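Local atomic coordinates of AP endonuclease, family 2 (Brucella melitensis biovar Abortus, PDB entry 3NGF), a protein that probably interconverts hydroxypyruvate and its isomer tartronate semialdehyde at a manganese site in a TIM barrel, and belongs to the hyi family. Residues 213-218 and 223-228; 195-200 and 232-237; 79-84 and 88-93. All coordinates share one frame; numbering follows the deposited sequence. Where two conformers were deposited one is given.

Interaction 1: residues 213-218 and 223-228; sequences ASVPDR and EGELNY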
# COMPACT_ATOMS: atom_id res chain seq x y z
N ALA A 213 -6.68 -2.44 9.25
CA ALA A 213 -6.57 -1.70 10.49
C ALA A 213 -7.99 -1.61 11.05
O ALA A 213 -8.98 -1.64 10.28
CB ALA A 213 -5.98 -0.26 10.27
N SER A 214 -8.13 -1.52 12.37
CA SER A 214 -9.46 -1.38 12.96
C SER A 214 -10.18 -0.13 12.46
O SER A 214 -9.54 0.90 12.18
CB SER A 214 -9.41 -1.40 14.50
OG SER A 214 -8.92 -0.20 15.04
N VAL A 215 -11.50 -0.22 12.38
CA VAL A 215 -12.35 0.91 12.04
C VAL A 215 -13.26 1.17 13.27
O VAL A 215 -13.88 0.24 13.75
CB VAL A 215 -13.20 0.63 10.77
CG1 VAL A 215 -14.15 1.80 10.49
CG2 VAL A 215 -12.29 0.34 9.56
N PRO A 216 -13.34 2.42 13.75
CA PRO A 216 -12.78 3.61 13.14
C PRO A 216 -11.39 4.07 13.63
O PRO A 216 -10.84 5.04 13.09
CB PRO A 216 -13.81 4.67 13.49
CG PRO A 216 -14.25 4.27 14.88
CD PRO A 216 -14.28 2.77 14.84
N ASP A 217 -10.82 3.42 14.64
CA ASP A 217 -9.66 4.03 15.32
C ASP A 217 -8.26 3.65 14.82
O ASP A 217 -7.27 4.15 15.34
CB ASP A 217 -9.76 3.85 16.82
CG ASP A 217 -10.91 4.62 17.41
OD1 ASP A 217 -11.10 5.80 17.01
OD2 ASP A 217 -11.62 4.05 18.23
N ARG A 218 -8.22 2.79 13.82
CA ARG A 218 -7.00 2.46 13.05
C ARG A 218 -5.94 1.79 13.92
O ARG A 218 -4.76 2.09 13.82
CB ARG A 218 -6.48 3.69 12.31
CG ARG A 218 -5.75 3.36 11.01
CD ARG A 218 -5.37 4.60 10.22
NE ARG A 218 -4.86 4.22 8.90
CZ ARG A 218 -4.56 5.09 7.93
NH1 ARG A 218 -4.67 6.40 8.11
NH2 ARG A 218 -4.12 4.63 6.77
N GLU A 223 -10.49 -5.29 17.00
CA GLU A 223 -11.44 -4.41 17.69
C GLU A 223 -12.21 -3.64 16.64
O GLU A 223 -11.85 -3.62 15.47
CB GLU A 223 -10.73 -3.43 18.62
CG GLU A 223 -9.82 -2.45 17.82
CD GLU A 223 -9.30 -1.26 18.59
OE1 GLU A 223 -8.96 -1.36 19.79
OE2 GLU A 223 -9.20 -0.20 17.95
N GLY A 224 -13.30 -3.00 17.04
CA GLY A 224 -13.98 -2.10 16.12
C GLY A 224 -15.08 -2.78 15.35
O GLY A 224 -15.48 -3.92 15.67
N GLU A 225 -15.56 -2.09 14.31
CA GLU A 225 -16.78 -2.48 13.63
C GLU A 225 -16.66 -3.64 12.65
O GLU A 225 -17.67 -4.27 12.32
CB GLU A 225 -17.46 -1.23 13.01
CG GLU A 225 -16.77 -0.65 11.80
CD GLU A 225 -17.28 0.74 11.41
OE1 GLU A 225 -17.31 1.66 12.24
OE2 GLU A 225 -17.63 0.91 10.23
N LEU A 226 -15.44 -3.97 12.22
CA LEU A 226 -15.24 -5.06 11.28
C LEU A 226 -14.82 -6.34 12.00
O LEU A 226 -14.06 -6.30 12.95
CB LEU A 226 -14.20 -4.72 10.22
CG LEU A 226 -14.45 -3.53 9.28
CD1 LEU A 226 -13.27 -3.37 8.29
CD2 LEU A 226 -15.79 -3.65 8.54
N ASN A 227 -15.33 -7.47 11.52
CA ASN A 227 -14.91 -8.79 11.95
C ASN A 227 -13.81 -9.29 11.00
O ASN A 227 -14.09 -9.92 9.97
CB ASN A 227 -16.13 -9.71 11.95
CG ASN A 227 -15.80 -11.13 12.35
OD1 ASN A 227 -14.70 -11.44 12.77
ND2 ASN A 227 -16.77 -12.01 12.20
N TYR A 228 -12.56 -8.99 11.33
CA TYR A 228 -11.46 -9.28 10.43
C TYR A 228 -11.23 -10.77 10.16
O TYR A 228 -10.91 -11.11 9.06
CB TYR A 228 -10.15 -8.57 10.84
CG TYR A 228 -10.03 -7.18 10.23
CD1 TYR A 228 -9.80 -7.02 8.88
CD2 TYR A 228 -10.23 -6.04 11.00
CE1 TYR A 228 -9.73 -5.80 8.30
CE2 TYR A 228 -10.13 -4.79 10.43
CZ TYR A 228 -9.88 -4.67 9.08
OH TYR A 228 -9.78 -3.45 8.46
O HOH W 1 -12.63 -3.14 12.90
O HOH W 2 -11.51 0.93 16.12
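V215 and E225 pin the two arms of this loop together, first through the backbone: the amide N of E225 donates to V215 O at 2.9 Å, with an almost straight N-H...O angle of 167°. The glutamate side chain then turns back over the valine, because its CG is tucked between the backbone N and the carbonyl carbon (chi1 72°). Traced outward, E225 CB stands 3.9 Å from V215 O, and CG lies 3.8 Å from V215 CG1. At CD the approach tightens to 3.4 Å from the same methyl, and OE1 and OE2 both remain near it, so V215 CG1 rests against the whole carboxylate. The tip is held elsewhere, OE2 accepting from NE2 of Q190 on helix 186-192.

The arms lie in the loop between strand 207-212 and helix 228-237, at the C-terminal end of the TIM barrel where the metal site lies; the side chain of A213 is about 6 Å from that of the manganese ligand D185. Y228, opening the helix after N-cap residue N227, donates from OH to A213 O at 2.7 Å, arriving 39° out of the carbonyl plane. S214 OG gives its proton to E223 OE2 at 2.9 Å, meeting the anti side of a carboxylate whose OE1 forms a salt bridge with R251; H219 N also bonds to this serine oxygen. Between the arms a water bridges three backbone groups, accepting from V215 N and L226 N and donating to E223 O at 2.7 Å. The turn beyond V215 is shaped by a cis peptide bond before P216.

Interaction 2: residues 195-200 and 232-237; sequences DLTRLI and FSVLES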
# COMPACT_ATOMS: atom_id res chain seq x y z
N ASP A 195 -19.99 -2.52 2.39
CA ASP A 195 -20.37 -3.73 1.63
C ASP A 195 -19.15 -4.54 1.22
O ASP A 195 -19.00 -4.92 0.06
CB ASP A 195 -21.17 -3.34 0.37
CG ASP A 195 -22.04 -4.45 -0.17
OD1 ASP A 195 -22.40 -5.41 0.55
OD2 ASP A 195 -22.41 -4.35 -1.36
N LEU A 196 -18.29 -4.84 2.19
CA LEU A 196 -16.94 -5.31 1.88
C LEU A 196 -16.87 -6.71 1.29
O LEU A 196 -16.04 -6.95 0.42
CB LEU A 196 -16.04 -5.22 3.11
CG LEU A 196 -15.88 -3.85 3.77
CD1 LEU A 196 -14.92 -3.98 4.96
CD2 LEU A 196 -15.41 -2.75 2.82
N THR A 197 -17.72 -7.63 1.74
CA THR A 197 -17.69 -9.00 1.21
C THR A 197 -18.03 -9.02 -0.27
O THR A 197 -17.27 -9.57 -1.11
CB THR A 197 -18.63 -9.93 1.97
OG1 THR A 197 -18.22 -9.95 3.33
CG2 THR A 197 -18.58 -11.36 1.39
N ARG A 198 -19.11 -8.34 -0.61
CA ARG A 198 -19.55 -8.24 -2.00
C ARG A 198 -18.63 -7.36 -2.83
O ARG A 198 -18.42 -7.63 -4.03
CB ARG A 198 -21.02 -7.77 -2.04
CG ARG A 198 -21.97 -8.80 -1.45
CD ARG A 198 -22.08 -10.07 -2.28
NE ARG A 198 -23.12 -10.93 -1.73
CZ ARG A 198 -22.93 -12.03 -1.02
NH1 ARG A 198 -21.72 -12.52 -0.80
NH2 ARG A 198 -23.99 -12.68 -0.55
N LEU A 199 -17.98 -6.38 -2.19
CA LEU A 199 -17.01 -5.55 -2.88
C LEU A 199 -15.77 -6.38 -3.29
O LEU A 199 -15.31 -6.31 -4.44
CB LEU A 199 -16.55 -4.42 -1.98
CG LEU A 199 -15.61 -3.37 -2.55
CD1 LEU A 199 -16.23 -2.66 -3.74
CD2 LEU A 199 -15.20 -2.34 -1.43
N ILE A 200 -15.24 -7.14 -2.32
CA ILE A 200 -14.09 -8.04 -2.56
C ILE A 200 -14.39 -8.99 -3.68
O ILE A 200 -13.55 -9.19 -4.58
CB ILE A 200 -13.68 -8.82 -1.27
CG1 ILE A 200 -13.10 -7.85 -0.23
CG2 ILE A 200 -12.67 -9.93 -1.63
CD1 ILE A 200 -12.85 -8.45 1.17
N PHE A 232 -10.75 -12.26 6.45
CA PHE A 232 -9.64 -13.15 6.03
C PHE A 232 -10.17 -14.38 5.30
O PHE A 232 -9.56 -14.83 4.32
CB PHE A 232 -8.77 -13.62 7.21
CG PHE A 232 -8.15 -12.51 8.02
CD1 PHE A 232 -7.93 -11.24 7.49
CD2 PHE A 232 -7.76 -12.76 9.33
CE1 PHE A 232 -7.38 -10.26 8.27
CE2 PHE A 232 -7.20 -11.77 10.10
CZ PHE A 232 -7.00 -10.52 9.57
N SER A 233 -11.31 -14.89 5.74
CA SER A 233 -11.88 -16.10 5.14
C SER A 233 -12.44 -15.77 3.75
O SER A 233 -12.36 -16.61 2.84
CB SER A 233 -12.95 -16.76 6.04
OG SER A 233 -14.18 -16.06 6.01
N VAL A 234 -12.89 -14.53 3.57
CA VAL A 234 -13.39 -14.06 2.27
C VAL A 234 -12.22 -13.99 1.28
O VAL A 234 -12.34 -14.46 0.14
CB VAL A 234 -14.12 -12.69 2.37
CG1 VAL A 234 -14.55 -12.17 1.01
CG2 VAL A 234 -15.37 -12.78 3.33
N LEU A 235 -11.10 -13.41 1.72
CA LEU A 235 -9.92 -13.28 0.86
C LEU A 235 -9.50 -14.65 0.37
O LEU A 235 -9.15 -14.83 -0.82
CB LEU A 235 -8.78 -12.60 1.61
CG LEU A 235 -9.01 -11.11 1.86
CD1 LEU A 235 -7.93 -10.50 2.76
CD2 LEU A 235 -9.10 -10.32 0.52
N GLU A 236 -9.52 -15.62 1.28
CA GLU A 236 -9.13 -17.01 0.94
C GLU A 236 -10.08 -17.65 -0.05
O GLU A 236 -9.64 -18.32 -1.00
CB GLU A 236 -9.03 -17.87 2.20
CG GLU A 236 -7.83 -17.55 3.07
CD GLU A 236 -6.49 -17.87 2.40
OE1 GLU A 236 -6.34 -18.98 1.84
OE2 GLU A 236 -5.60 -16.99 2.45
N SER A 237 -11.38 -17.41 0.17
CA SER A 237 -12.46 -17.93 -0.68
C SER A 237 -12.37 -17.45 -2.12
O SER A 237 -12.62 -18.24 -3.04
CB SER A 237 -13.87 -17.60 -0.09
OG SER A 237 -14.31 -16.27 -0.44
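I200 and V234 form the tight part of this helix-helix contact, with I200 CG2 set 3.9 Å from V234 CG1. The same valine methyl also meets the end of the isoleucine, I200 CD1 lying 4.1 Å away, so two carbons of the isoleucine meet this one branch from the same side. On the deeper side, L235 brings CD2 to 4.2 Å from I200 CG2, the two side chains crossing at about a right angle. Both leucine and isoleucine continue onto F207 of strand 207-212, which closes the interior end of the seam.

The helices run nearly parallel, 21° apart and 10.3 Å between the axes of their short segments, as suits adjacent members of the helical layer that wraps a TIM barrel. V234 serves both halves of the seam because its two methyls diverge: CG1, opposite the backbone N (chi1 176°), faces I200, whereas CG2 faces T197.

Toward solvent the packing thins. T197, partly exposed, offers CG2 at 4.0 Å from V234 CG2, with the hydroxyl OG1 equally close to that methyl, and it also touches Y230 one turn earlier on the opposing helix. S237, exposed one turn on from V234, turns its hydroxyl back on its own helix, OG donating to V234 O at 2.7 Å.

Interaction 3: residues 79-84 and 88-93; sequences RGMAAI and EQEFRD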
# COMPACT_ATOMS: atom_id res chain seq x y z
N ARG A 79 1.05 14.85 -1.42
CA ARG A 79 0.66 13.45 -1.22
C ARG A 79 0.66 12.73 -2.56
O ARG A 79 -0.30 12.04 -2.92
CB ARG A 79 -0.72 13.39 -0.55
CG ARG A 79 -0.77 14.13 0.77
CD ARG A 79 0.02 13.37 1.82
NE ARG A 79 -0.04 13.97 3.15
CZ ARG A 79 0.84 14.83 3.66
NH1 ARG A 79 1.89 15.26 2.95
NH2 ARG A 79 0.66 15.31 4.89
N GLY A 80 1.75 12.88 -3.31
CA GLY A 80 1.87 12.25 -4.64
C GLY A 80 1.62 13.25 -5.75
O GLY A 80 1.15 14.35 -5.51
N MET A 81 1.94 12.87 -6.98
CA MET A 81 1.71 13.76 -8.12
C MET A 81 1.20 13.05 -9.37
O MET A 81 1.06 13.69 -10.43
CB MET A 81 3.00 14.47 -8.46
CG MET A 81 4.03 13.54 -9.04
SD MET A 81 5.66 14.21 -8.77
CE MET A 81 5.83 14.02 -6.99
N ALA A 82 0.89 11.76 -9.28
CA ALA A 82 0.47 10.98 -10.48
C ALA A 82 -0.71 11.61 -11.22
O ALA A 82 -0.78 11.50 -12.45
CB ALA A 82 0.14 9.53 -10.15
N ALA A 83 -1.59 12.30 -10.51
CA ALA A 83 -2.78 12.91 -11.13
C ALA A 83 -2.69 14.42 -11.31
O ALA A 83 -3.71 15.06 -11.52
CB ALA A 83 -4.07 12.55 -10.33
N ILE A 84 -1.49 15.00 -11.23
CA ILE A 84 -1.35 16.46 -11.30
C ILE A 84 -0.69 16.89 -12.61
O ILE A 84 0.52 16.71 -12.80
CB ILE A 84 -0.57 17.02 -10.10
CG1 ILE A 84 -1.33 16.72 -8.79
CG2 ILE A 84 -0.35 18.51 -10.22
CD1 ILE A 84 -0.65 17.24 -7.51
N GLU A 88 4.62 15.69 -14.88
CA GLU A 88 4.87 14.41 -15.50
C GLU A 88 6.35 14.02 -15.54
O GLU A 88 6.68 12.87 -15.23
CB GLU A 88 4.26 14.34 -16.91
CG GLU A 88 2.76 14.48 -16.93
CD GLU A 88 2.28 15.93 -17.14
OE1 GLU A 88 3.10 16.89 -17.10
OE2 GLU A 88 1.06 16.11 -17.37
N GLN A 89 7.24 14.95 -15.90
CA GLN A 89 8.67 14.61 -15.95
C GLN A 89 9.14 14.27 -14.55
O GLN A 89 9.89 13.31 -14.35
CB GLN A 89 9.50 15.75 -16.53
CG GLN A 89 10.94 15.37 -16.73
CD GLN A 89 11.15 14.36 -17.84
OE1 GLN A 89 10.93 14.66 -19.00
NE2 GLN A 89 11.60 13.15 -17.48
N GLU A 90 8.68 15.04 -13.57
CA GLU A 90 8.95 14.75 -12.16
C GLU A 90 8.48 13.34 -11.77
O GLU A 90 9.23 12.55 -11.19
CB GLU A 90 8.26 15.79 -11.28
CG GLU A 90 8.60 15.67 -9.81
CD GLU A 90 7.82 16.66 -8.96
OE1 GLU A 90 7.17 17.59 -9.54
OE2 GLU A 90 7.89 16.53 -7.71
N PHE A 91 7.24 13.02 -12.10
CA PHE A 91 6.73 11.68 -11.85
C PHE A 91 7.60 10.59 -12.51
O PHE A 91 7.94 9.57 -11.86
CB PHE A 91 5.27 11.54 -12.29
CG PHE A 91 4.72 10.16 -12.01
CD1 PHE A 91 4.17 9.85 -10.77
CD2 PHE A 91 4.82 9.16 -12.97
CE1 PHE A 91 3.70 8.54 -10.50
CE2 PHE A 91 4.37 7.89 -12.73
CZ PHE A 91 3.82 7.57 -11.48
N ARG A 92 7.95 10.80 -13.77
CA ARG A 92 8.79 9.87 -14.54
C ARG A 92 10.17 9.68 -13.92
O ARG A 92 10.65 8.53 -13.78
CB ARG A 92 8.92 10.31 -15.99
CG ARG A 92 7.59 10.22 -16.75
CD ARG A 92 7.64 10.83 -18.17
NE ARG A 92 6.39 10.49 -18.85
CZ ARG A 92 6.27 9.93 -20.04
NH1 ARG A 92 7.33 9.70 -20.82
NH2 ARG A 92 5.05 9.61 -20.47
N ASP A 93 10.78 10.77 -13.52
CA ASP A 93 12.06 10.70 -12.83
C ASP A 93 11.94 9.94 -11.50
O ASP A 93 12.83 9.18 -11.13
CB ASP A 93 12.65 12.09 -12.60
CG ASP A 93 13.04 12.77 -13.89
OD1 ASP A 93 13.18 12.09 -14.93
OD2 ASP A 93 13.21 14.00 -13.83
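Two flat groups, the F91 ring and the E90 carboxylate, receive the loop residues M81 and A82. M81 CG stands near the ring plane at the edge, 4.1 Å from F91 CD1. A82 comes in obliquely, its CB 3.7 Å from F91 CE1. The ring reaches the loop because its CG lies opposite the backbone N (chi1 -179°), an orientation that E90 shares, so consecutive residues of the helix both address the turn. Over one face of the E90 carboxylate lies the sulfur of M81, and the methyl CE lies over the same face, above OE2. M81 was deposited in two conformers, so the contacts of its side chain are those of one conformer and are correspondingly doubtful. The acid itself has a firmer partner, OE1 forming a salt bridge with R87.

M81 begins a type I turn ending at I84, closed by I84 N to M81 O at 3.0 Å, which presents M81 and A82 to the start of helix 88-104. The turn belongs to the loop that leaves strand 63-68, and its backbone bonds A82 to M113 and A83 to S114, just past strand 109-111. From helix 122-140, N132 bonds to A82 O and also packs against F91, joining that helix to the turn.

How the interactions relate
Followed from the N terminus, the chain first leaves strand 63-68 and makes interaction 3, a short closure in which the turn at 79-84 folds back on the start of helix 88-104. Much later, residues 195-200 open interaction 2, which closes at 232-237 after the chain has passed through strand 207-212. Interaction 1 falls entirely within that span, bracing the loop between strand and helix, so these two contacts are nested while interaction 3 precedes them in series. Interactions 1 and 2 touch, L226 CD2 lying 3.7 Å from L196 CD1. Interaction 3 lies across the barrel, its centre about 33 Å from the centre of each.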